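Long-range contacts in serine protease inhibitor 2 (Anopheles gambiae, PDB 3PZF), which inhibits the clip-domain serine proteases CLIPB9, CLIPB10 and CLIPB4 and so holds back melanization in mosquito hemolymph: residues A[89-94]-A[129-134]; A[213-218]-A[282-287]; A[231-236]-A[366-371]. All coordinates share one frame; numbering follows the deposited sequence. Where two conformers were deposited one is given.

Interaction 1 (A[89-94]-A[129-134])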
loop_
_atom_site.group_PDB
_atom_site.type_symbol
_atom_site.label_atom_id
_atom_site.label_comp_id
_atom_site.label_asym_id
_atom_site.label_seq_id
_atom_site.Cartn_x
_atom_site.Cartn_y
_atom_site.Cartn_z
ATOM N N TYR A 89 15.287 -10.761 3.254
ATOM C CA TYR A 89 14.773 -9.434 3.588
ATOM C C TYR A 89 13.282 -9.355 3.366
ATOM O O TYR A 89 12.537 -9.018 4.288
ATOM C CB TYR A 89 15.442 -8.366 2.714
ATOM C CG TYR A 89 14.980 -6.955 3.000
ATOM C CD1 TYR A 89 15.406 -6.299 4.153
ATOM C CD2 TYR A 89 14.165 -6.273 2.124
ATOM C CE1 TYR A 89 15.010 -5.017 4.429
ATOM C CE2 TYR A 89 13.743 -4.966 2.402
ATOM C CZ TYR A 89 14.189 -4.351 3.559
ATOM O OH TYR A 89 13.809 -3.064 3.876
ATOM N N TYR A 90 12.840 -9.600 2.133
ATOM C CA TYR A 90 11.418 -9.487 1.836
ATOM C C TYR A 90 10.623 -10.534 2.597
ATOM O O TYR A 90 9.506 -10.272 3.033
ATOM C CB TYR A 90 11.136 -9.513 0.328
ATOM C CG TYR A 90 11.502 -8.205 -0.296
ATOM C CD1 TYR A 90 10.766 -7.059 0.007
ATOM C CD2 TYR A 90 12.604 -8.076 -1.124
ATOM C CE1 TYR A 90 11.092 -5.849 -0.526
ATOM C CE2 TYR A 90 12.935 -6.854 -1.682
ATOM C CZ TYR A 90 12.169 -5.738 -1.361
ATOM O OH TYR A 90 12.441 -4.497 -1.877
ATOM N N LYS A 91 11.217 -11.698 2.813
ATOM C CA LYS A 91 10.515 -12.738 3.538
ATOM C C LYS A 91 10.280 -12.296 4.994
ATOM O O LYS A 91 9.211 -12.520 5.564
ATOM C CB LYS A 91 11.324 -14.034 3.478
ATOM C CG LYS A 91 10.652 -15.221 4.118
ATOM C CD LYS A 91 11.531 -16.488 3.958
ATOM C CE LYS A 91 11.359 -17.414 5.135
ATOM N NZ LYS A 91 10.067 -18.137 5.071
ATOM N N GLN A 92 11.293 -11.685 5.598
ATOM C CA GLN A 92 11.199 -11.256 6.990
ATOM C C GLN A 92 10.120 -10.189 7.123
ATOM O O GLN A 92 9.290 -10.248 8.033
ATOM C CB GLN A 92 12.526 -10.676 7.477
ATOM C CG GLN A 92 12.388 -9.954 8.813
ATOM C CD GLN A 92 13.702 -9.431 9.383
ATOM O OE1 GLN A 92 13.740 -8.930 10.511
ATOM N NE2 GLN A 92 14.781 -9.553 8.619
ATOM N N LEU A 93 10.151 -9.204 6.226
ATOM C CA LEU A 93 9.160 -8.113 6.261
ATOM C C LEU A 93 7.727 -8.615 5.993
ATOM O O LEU A 93 6.790 -8.141 6.620
ATOM C CB LEU A 93 9.512 -7.017 5.244
ATOM C CG LEU A 93 10.456 -5.895 5.722
ATOM C CD1 LEU A 93 11.775 -6.443 6.269
ATOM C CD2 LEU A 93 10.744 -4.962 4.566
ATOM N N LEU A 94 7.560 -9.559 5.067
ATOM C CA LEU A 94 6.232 -10.121 4.787
ATOM C C LEU A 94 5.714 -10.833 6.019
ATOM O O LEU A 94 4.549 -10.712 6.378
ATOM C CB LEU A 94 6.274 -11.136 3.640
ATOM C CG LEU A 94 6.128 -10.534 2.261
ATOM C CD1 LEU A 94 6.529 -11.558 1.210
ATOM C CD2 LEU A 94 4.663 -10.038 2.058
ATOM N N ASN A 129 6.490 -18.935 -3.576
ATOM C CA ASN A 129 5.707 -19.333 -2.405
ATOM C C ASN A 129 6.476 -19.121 -1.097
ATOM O O ASN A 129 5.929 -18.607 -0.129
ATOM C CB ASN A 129 5.314 -20.830 -2.469
ATOM C CG ASN A 129 4.534 -21.212 -3.732
ATOM O OD1 ASN A 129 3.977 -20.364 -4.427
ATOM N ND2 ASN A 129 4.475 -22.516 -4.012
ATOM N N THR A 130 7.736 -19.553 -1.066
ATOM C CA THR A 130 8.509 -19.585 0.180
ATOM C C THR A 130 8.923 -18.194 0.652
ATOM O O THR A 130 8.694 -17.836 1.811
ATOM C CB THR A 130 9.773 -20.474 0.028
ATOM O OG1 THR A 130 9.364 -21.836 -0.158
ATOM C CG2 THR A 130 10.665 -20.383 1.249
ATOM N N HIS A 131 9.529 -17.412 -0.242
ATOM C CA HIS A 131 10.111 -16.137 0.160
ATOM C C HIS A 131 9.168 -14.947 -0.041
ATOM O O HIS A 131 9.277 -13.969 0.674
ATOM C CB HIS A 131 11.404 -15.873 -0.609
ATOM C CG HIS A 131 12.414 -16.974 -0.499
ATOM N ND1 HIS A 131 13.296 -17.071 0.556
ATOM C CD2 HIS A 131 12.689 -18.019 -1.318
ATOM C CE1 HIS A 131 14.072 -18.128 0.382
ATOM N NE2 HIS A 131 13.722 -18.723 -0.749
ATOM N N TYR A 132 8.269 -15.024 -1.016
ATOM C CA TYR A 132 7.462 -13.850 -1.386
ATOM C C TYR A 132 5.985 -14.079 -1.163
ATOM O O TYR A 132 5.163 -13.206 -1.440
ATOM C CB TYR A 132 7.739 -13.463 -2.846
ATOM C CG TYR A 132 9.217 -13.194 -3.089
ATOM C CD1 TYR A 132 9.811 -12.019 -2.617
ATOM C CD2 TYR A 132 10.024 -14.116 -3.753
ATOM C CE1 TYR A 132 11.161 -11.761 -2.818
ATOM C CE2 TYR A 132 11.367 -13.870 -3.957
ATOM C CZ TYR A 132 11.934 -12.701 -3.493
ATOM O OH TYR A 132 13.276 -12.468 -3.699
ATOM N N HIS A 133 5.649 -15.256 -0.656
ATOM C CA HIS A 133 4.269 -15.596 -0.363
ATOM C C HIS A 133 3.359 -15.249 -1.539
ATOM O O HIS A 133 2.279 -14.672 -1.373
ATOM C CB HIS A 133 3.862 -14.927 0.947
ATOM C CG HIS A 133 4.675 -15.425 2.102
ATOM N ND1 HIS A 133 4.536 -16.701 2.605
ATOM C CD2 HIS A 133 5.695 -14.859 2.791
ATOM C CE1 HIS A 133 5.401 -16.882 3.588
ATOM N NE2 HIS A 133 6.117 -15.779 3.719
ATOM N N ALA A 134 3.848 -15.619 -2.718
ATOM C CA ALA A 134 3.161 -15.438 -3.996
ATOM C C ALA A 134 2.967 -16.784 -4.695
ATOM O O ALA A 134 3.719 -17.740 -4.451
ATOM C CB ALA A 134 3.986 -14.518 -4.881
#
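Lys-91, on helix 83-98, comes against His-131 near the C-terminal end of helix 122-132, with CA of Lys-91 only 4.8 Å from CA of His-131. The closeness lets Lys-91 CA make a CA-H...O contact of 3.4 Å with His-131 O, a carbonyl that this contact buries and that has no hydrogen-bonding partner in the model. Just beyond, His-133 leaves helical geometry with a positive phi (48°). Leu-94 packs against this turn: its CD1 approaches Tyr-132 O at 3.4 Å and meets the imidazole of His-133 at its edge, 3.8 Å from CD2. These are helices D and E of the serpin fold; Leu-94 also touches Ile-108 of strand 105-115, and the chain turns at His-133 and enters strand 134-139. Lys-91 starts with CG anti to the backbone N (chi1 -176°), which lays its methylenes across the neighbouring backbone and brings CD within 3.9 Å of His-131 ND1. Its NZ forms a salt bridge with Glu-95 OE2, which also accepts from His-133 NE2, so Glu-95 of helix 83-98 also holds the turn that follows helix 122-132. Toward helix 45-58, Tyr-90 CB touches Tyr-132 CE1 at 3.9 Å, while the phenols part, their hydroxyls hydrogen-bonded to Val-77 O and Glu-57 OE2 respectively.

Interaction 2 (A[213-218]-A[282-287])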
loop_
_atom_site.group_PDB
_atom_site.type_symbol
_atom_site.label_atom_id
_atom_site.label_comp_id
_atom_site.label_asym_id
_atom_site.label_seq_id
_atom_site.Cartn_x
_atom_site.Cartn_y
_atom_site.Cartn_z
ATOM N N ALA A 213 -18.893 15.358 5.857
ATOM C CA ALA A 213 -18.358 14.077 6.275
ATOM C C ALA A 213 -18.881 13.693 7.651
ATOM O O ALA A 213 -19.375 14.545 8.375
ATOM C CB ALA A 213 -16.820 14.135 6.301
ATOM N N GLN A 214 -18.745 12.418 8.023
ATOM C CA GLN A 214 -19.086 11.972 9.375
ATOM C C GLN A 214 -17.806 11.890 10.168
ATOM O O GLN A 214 -16.880 11.229 9.741
ATOM C CB GLN A 214 -19.687 10.574 9.347
ATOM C CG GLN A 214 -21.010 10.499 8.605
ATOM C CD GLN A 214 -21.735 9.218 8.937
ATOM O OE1 GLN A 214 -22.277 9.067 10.033
ATOM N NE2 GLN A 214 -21.704 8.272 8.020
ATOM N N TYR A 215 -17.764 12.516 11.338
ATOM C CA TYR A 215 -16.491 12.642 12.051
ATOM C C TYR A 215 -16.481 11.876 13.372
ATOM O O TYR A 215 -17.526 11.536 13.923
ATOM C CB TYR A 215 -16.208 14.114 12.322
ATOM C CG TYR A 215 -15.775 14.922 11.102
ATOM C CD1 TYR A 215 -14.419 15.132 10.825
ATOM C CD2 TYR A 215 -16.742 15.502 10.246
ATOM C CE1 TYR A 215 -14.010 15.896 9.736
ATOM C CE2 TYR A 215 -16.357 16.269 9.159
ATOM C CZ TYR A 215 -14.998 16.477 8.915
ATOM O OH TYR A 215 -14.621 17.230 7.825
ATOM N N MET A 216 -15.282 11.597 13.867
ATOM C CA MET A 216 -15.102 11.016 15.193
ATOM C C MET A 216 -14.051 11.861 15.896
ATOM O O MET A 216 -13.188 12.419 15.235
ATOM C CB MET A 216 -14.634 9.566 15.096
ATOM C CG MET A 216 -13.497 9.362 14.157
ATOM S SD MET A 216 -13.286 7.571 13.904
ATOM C CE MET A 216 -11.805 7.593 12.942
ATOM N N GLU A 217 -14.174 12.002 17.214
ATOM C CA GLU A 217 -13.353 12.941 17.999
ATOM C C GLU A 217 -12.963 12.291 19.300
ATOM O O GLU A 217 -13.796 11.630 19.925
ATOM C CB GLU A 217 -14.174 14.201 18.329
ATOM C CG GLU A 217 -14.729 14.890 17.106
ATOM C CD GLU A 217 -15.675 16.033 17.459
ATOM O OE1 GLU A 217 -15.340 16.855 18.350
ATOM O OE2 GLU A 217 -16.759 16.089 16.850
ATOM N N GLN A 218 -11.698 12.447 19.704
ATOM C CA GLN A 218 -11.325 12.100 21.073
ATOM C C GLN A 218 -10.196 12.963 21.593
ATOM O O GLN A 218 -9.514 13.621 20.814
ATOM C CB GLN A 218 -10.866 10.637 21.149
ATOM C CG GLN A 218 -9.510 10.373 20.511
ATOM C CD GLN A 218 -9.105 8.936 20.764
ATOM O OE1 GLN A 218 -8.826 8.583 21.890
ATOM N NE2 GLN A 218 -9.184 8.090 19.748
ATOM N N ASN A 282 -6.293 16.741 20.878
ATOM C CA ASN A 282 -7.698 16.525 20.524
ATOM C C ASN A 282 -7.765 16.238 19.035
ATOM O O ASN A 282 -7.391 17.091 18.221
ATOM C CB ASN A 282 -8.577 17.727 20.855
ATOM C CG ASN A 282 -10.054 17.419 20.600
ATOM O OD1 ASN A 282 -10.515 17.471 19.468
ATOM N ND2 ASN A 282 -10.776 17.064 21.656
ATOM N N VAL A 283 -8.201 15.024 18.693
ATOM C CA VAL A 283 -8.139 14.506 17.340
ATOM C C VAL A 283 -9.538 14.429 16.774
ATOM O O VAL A 283 -10.415 13.810 17.384
ATOM C CB VAL A 283 -7.584 13.052 17.322
ATOM C CG1 VAL A 283 -7.658 12.445 15.912
ATOM C CG2 VAL A 283 -6.142 13.024 17.856
ATOM N N THR A 284 -9.737 15.087 15.631
ATOM C CA THR A 284 -10.974 14.948 14.847
ATOM C C THR A 284 -10.605 14.399 13.469
ATOM O O THR A 284 -9.766 15.000 12.779
ATOM C CB THR A 284 -11.673 16.325 14.641
ATOM O OG1 THR A 284 -12.006 16.889 15.907
ATOM C CG2 THR A 284 -12.989 16.158 13.814
ATOM N N LEU A 285 -11.226 13.280 13.080
ATOM C CA LEU A 285 -10.951 12.615 11.802
ATOM C C LEU A 285 -12.267 12.271 11.141
ATOM O O LEU A 285 -13.225 11.880 11.829
ATOM C CB LEU A 285 -10.203 11.310 11.988
ATOM C CG LEU A 285 -8.728 11.449 12.409
ATOM C CD1 LEU A 285 -8.226 10.057 12.722
ATOM C CD2 LEU A 285 -7.930 12.051 11.264
ATOM N N PRO A 286 -12.314 12.406 9.814
ATOM C CA PRO A 286 -13.519 11.955 9.115
ATOM C C PRO A 286 -13.444 10.453 8.931
ATOM O O PRO A 286 -12.355 9.931 8.659
ATOM C CB PRO A 286 -13.428 12.662 7.760
ATOM C CG PRO A 286 -11.940 12.837 7.524
ATOM C CD PRO A 286 -11.339 13.047 8.909
ATOM N N LYS A 287 -14.555 9.761 9.090
ATOM C CA LYS A 287 -14.582 8.334 8.824
ATOM C C LYS A 287 -14.581 8.123 7.308
ATOM O O LYS A 287 -15.093 8.960 6.552
ATOM C CB LYS A 287 -15.809 7.701 9.489
ATOM C CG LYS A 287 -15.713 7.743 11.028
ATOM C CD LYS A 287 -16.844 7.019 11.725
ATOM C CE LYS A 287 -18.094 7.899 11.816
ATOM N NZ LYS A 287 -19.229 7.226 12.531
HETATM O O HOH W 1 -17.269 10.620 6.341
HETATM O O HOH W 2 -19.942 9.908 13.489
#
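Met-216 holds its CG between its own N and carbonyl carbon (chi1 48°), the crowded position, and then runs extended, which carries SD to 3.8 Å from Lys-287 CG and the terminal CE to Leu-285 CB. On the other face of the sheet Thr-284 sets CG2 anti to N, where it meets Tyr-215 CD1 at 3.5 Å. Pro-286 CB sits over one face of the phenol ring, 4.2 Å from the centroid, in a CH-pi contact, with Ala-213 CB beside it. The two strands, antiparallel neighbours in sheet C of the serpin fold, are joined by five backbone hydrogen bonds. Met-216 and Leu-285 exchange a pair, as do Gln-218 and Val-283, and Lys-287 N reaches Gln-214 O at 2.8 Å, almost straight (171°). A water extends this end, accepting from Gln-214 N and lying 2.7 Å from Lys-287 O. Lys-287 bends at its third torsion, so that CE passes Gln-214 CB at 4.0 Å and NZ donates to a second water that lies 2.9 Å from Tyr-215 O. The lysine charge is probably balanced by its salt bridge to Glu-343, which ties the strand pair to the residue just before the hinge region.

Interaction 3 (A[231-236]-A[366-371])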
loop_
_atom_site.group_PDB
_atom_site.type_symbol
_atom_site.label_atom_id
_atom_site.label_comp_id
_atom_site.label_asym_id
_atom_site.label_seq_id
_atom_site.Cartn_x
_atom_site.Cartn_y
_atom_site.Cartn_z
ATOM N N GLY A 231 5.216 21.761 6.570
ATOM C CA GLY A 231 4.022 22.586 6.539
ATOM C C GLY A 231 2.767 21.785 6.842
ATOM O O GLY A 231 1.726 21.994 6.228
ATOM N N ALA A 232 2.849 20.888 7.819
ATOM C CA ALA A 232 1.747 19.964 8.087
ATOM C C ALA A 232 1.826 19.414 9.493
ATOM O O ALA A 232 2.925 19.248 10.040
ATOM C CB ALA A 232 1.823 18.771 7.091
ATOM N N GLN A 233 0.669 19.082 10.059
ATOM C CA GLN A 233 0.632 18.365 11.322
ATOM C C GLN A 233 0.763 16.900 11.052
ATOM O O GLN A 233 0.262 16.393 10.035
ATOM C CB GLN A 233 -0.677 18.639 12.052
ATOM C CG GLN A 233 -0.757 20.066 12.675
ATOM C CD GLN A 233 -2.184 20.367 13.095
ATOM O OE1 GLN A 233 -3.081 20.444 12.242
ATOM N NE2 GLN A 233 -2.411 20.502 14.411
ATOM N N ILE A 234 1.482 16.205 11.924
ATOM C CA ILE A 234 1.560 14.766 11.788
ATOM C C ILE A 234 1.087 14.101 13.067
ATOM O O ILE A 234 1.446 14.528 14.156
ATOM C CB ILE A 234 3.006 14.339 11.453
ATOM C CG1 ILE A 234 3.485 15.112 10.211
ATOM C CG2 ILE A 234 3.046 12.866 11.212
ATOM C CD1 ILE A 234 4.917 14.806 9.786
ATOM N N LEU A 235 0.308 13.034 12.929
ATOM C CA LEU A 235 -0.289 12.330 14.075
ATOM C C LEU A 235 -0.137 10.825 13.916
ATOM O O LEU A 235 -0.288 10.302 12.815
ATOM C CB LEU A 235 -1.795 12.674 14.160
ATOM C CG LEU A 235 -2.627 11.868 15.162
ATOM C CD1 LEU A 235 -2.405 12.363 16.618
ATOM C CD2 LEU A 235 -4.128 11.970 14.844
ATOM N N ARG A 236 0.101 10.128 15.024
ATOM C CA ARG A 236 0.194 8.669 15.020
ATOM C C ARG A 236 -0.919 8.067 15.865
ATOM O O ARG A 236 -1.009 8.378 17.057
ATOM C CB ARG A 236 1.563 8.247 15.622
ATOM C CG ARG A 236 1.697 6.733 15.876
ATOM C CD ARG A 236 3.049 6.471 16.624
ATOM N NE ARG A 236 3.262 5.075 16.992
ATOM C CZ ARG A 236 2.883 4.533 18.139
ATOM N NH1 ARG A 236 2.262 5.273 19.050
ATOM N NH2 ARG A 236 3.170 3.256 18.397
ATOM N N GLN A 366 -3.181 20.008 22.159
ATOM C CA GLN A 366 -2.937 20.429 20.786
ATOM C C GLN A 366 -4.173 19.981 20.000
ATOM O O GLN A 366 -4.792 19.002 20.372
ATOM C CB GLN A 366 -1.705 19.724 20.204
ATOM C CG GLN A 366 -0.434 19.932 21.054
ATOM C CD GLN A 366 -0.192 21.409 21.305
ATOM O OE1 GLN A 366 -0.325 21.910 22.439
ATOM N NE2 GLN A 366 0.115 22.130 20.237
ATOM N N ILE A 367 -4.526 20.675 18.931
ATOM C CA ILE A 367 -5.750 20.347 18.184
ATOM C C ILE A 367 -5.392 19.881 16.796
ATOM O O ILE A 367 -4.741 20.607 16.065
ATOM C CB ILE A 367 -6.674 21.575 18.025
ATOM C CG1 ILE A 367 -7.085 22.114 19.393
ATOM C CG2 ILE A 367 -7.905 21.220 17.164
ATOM C CD1 ILE A 367 -7.826 21.122 20.224
ATOM N N PHE A 368 -5.849 18.676 16.427
ATOM C CA PHE A 368 -5.609 18.111 15.106
ATOM C C PHE A 368 -7.005 17.891 14.518
ATOM O O PHE A 368 -7.711 16.996 14.946
ATOM C CB PHE A 368 -4.905 16.762 15.238
ATOM C CG PHE A 368 -4.549 16.102 13.922
ATOM C CD1 PHE A 368 -3.292 16.283 13.371
ATOM C CD2 PHE A 368 -5.453 15.262 13.254
ATOM C CE1 PHE A 368 -2.930 15.642 12.170
ATOM C CE2 PHE A 368 -5.076 14.626 12.064
ATOM C CZ PHE A 368 -3.828 14.847 11.527
ATOM N N ASN A 369 -7.398 18.724 13.570
ATOM C CA ASN A 369 -8.772 18.692 13.069
ATOM C C ASN A 369 -8.746 18.504 11.574
ATOM O O ASN A 369 -8.596 19.474 10.824
ATOM C CB ASN A 369 -9.521 19.985 13.447
ATOM C CG ASN A 369 -10.974 20.006 12.939
ATOM O OD1 ASN A 369 -11.514 19.012 12.417
ATOM N ND2 ASN A 369 -11.612 21.165 13.082
ATOM N N ALA A 370 -8.843 17.244 11.145
ATOM C CA ALA A 370 -8.673 16.895 9.740
ATOM C C ALA A 370 -9.978 17.103 8.953
ATOM O O ALA A 370 -10.614 16.138 8.556
ATOM C CB ALA A 370 -8.217 15.415 9.608
ATOM N N ASN A 371 -10.374 18.354 8.758
ATOM C CA ASN A 371 -11.561 18.647 7.943
ATOM C C ASN A 371 -11.167 19.197 6.563
ATOM O O ASN A 371 -11.918 19.941 5.939
ATOM C CB ASN A 371 -12.481 19.609 8.690
ATOM C CG ASN A 371 -11.870 20.990 8.856
ATOM O OD1 ASN A 371 -10.677 21.195 8.613
ATOM N ND2 ASN A 371 -12.691 21.946 9.302
HETATM O O HOH W 3 -5.709 20.989 12.822
#
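Phe-368 packs against Gln-233 and Leu-235 in a side-chain contact between two sheets: strand 232-238 belongs to sheet B of the serpin fold, strand 366-369 to sheet C, and their short segments cross nearly at right angles (94°) with axes 8.7 Å apart. The phenyl group reaches across to strand 232-238 because its CG lies anti to the backbone N (chi1 -178°). Leu-235 CB sits over one face of the ring, 4.0 Å from its centroid in a CH-pi contact, and Leu-235 CD2 lies over the same face, displaced toward Phe-368 CD2 at 3.9 Å. Gln-233 CB approaches the ring obliquely, 3.8 Å from CE1 of Phe-368. Leu-250 extends the apolar packing around Phe-368, and Val-283 does so around Leu-235. Strand 366-369 is where the chain re-enters the body after the exposed reactive-centre loop, which carries the inferred reactive bond Lys-359–Phe-360; the ring packs the strand that follows the C-terminal side of this loop against sheet B. At the more exposed margin Gln-233 adds polar contacts that fix the rotation of its amide. Its NE2 gives a hydrogen bond of 2.9 Å to Ile-367 O, the acceptor lying close to the amide plane while the donor stands tilted from the carbonyl plane; NE2 is also bonded to Tyr-224 OH. Gln-233 OE1 accepts from a water at 2.7 Å, and that water in turn accepts from Asn-369 N at 2.9 Å.

In the fold
From the N terminus, interaction 1 comes first: it closes a loop of 34 residues between helices 83-98 and 122-132 and is complete before the others begin. Interactions 2 and 3 then cross. Segment 213-218 opens, 231-236 follows, 282-287 closes the first loop, and 366-371 closes the second after 129 intervening residues. Their centres are 11 Å apart and they touch, since strand 277-295 lies between strands 211-227 and 366-369; Asn-282 probably bonds Gln-366 and Phe-368 through the backbone. Together they tie sheet C internally and to sheet B. The centre of interaction 1, on the opposite side of the chain's centre, lies about 36 Å from that of interaction 2 and about 35 Å from that of interaction 3.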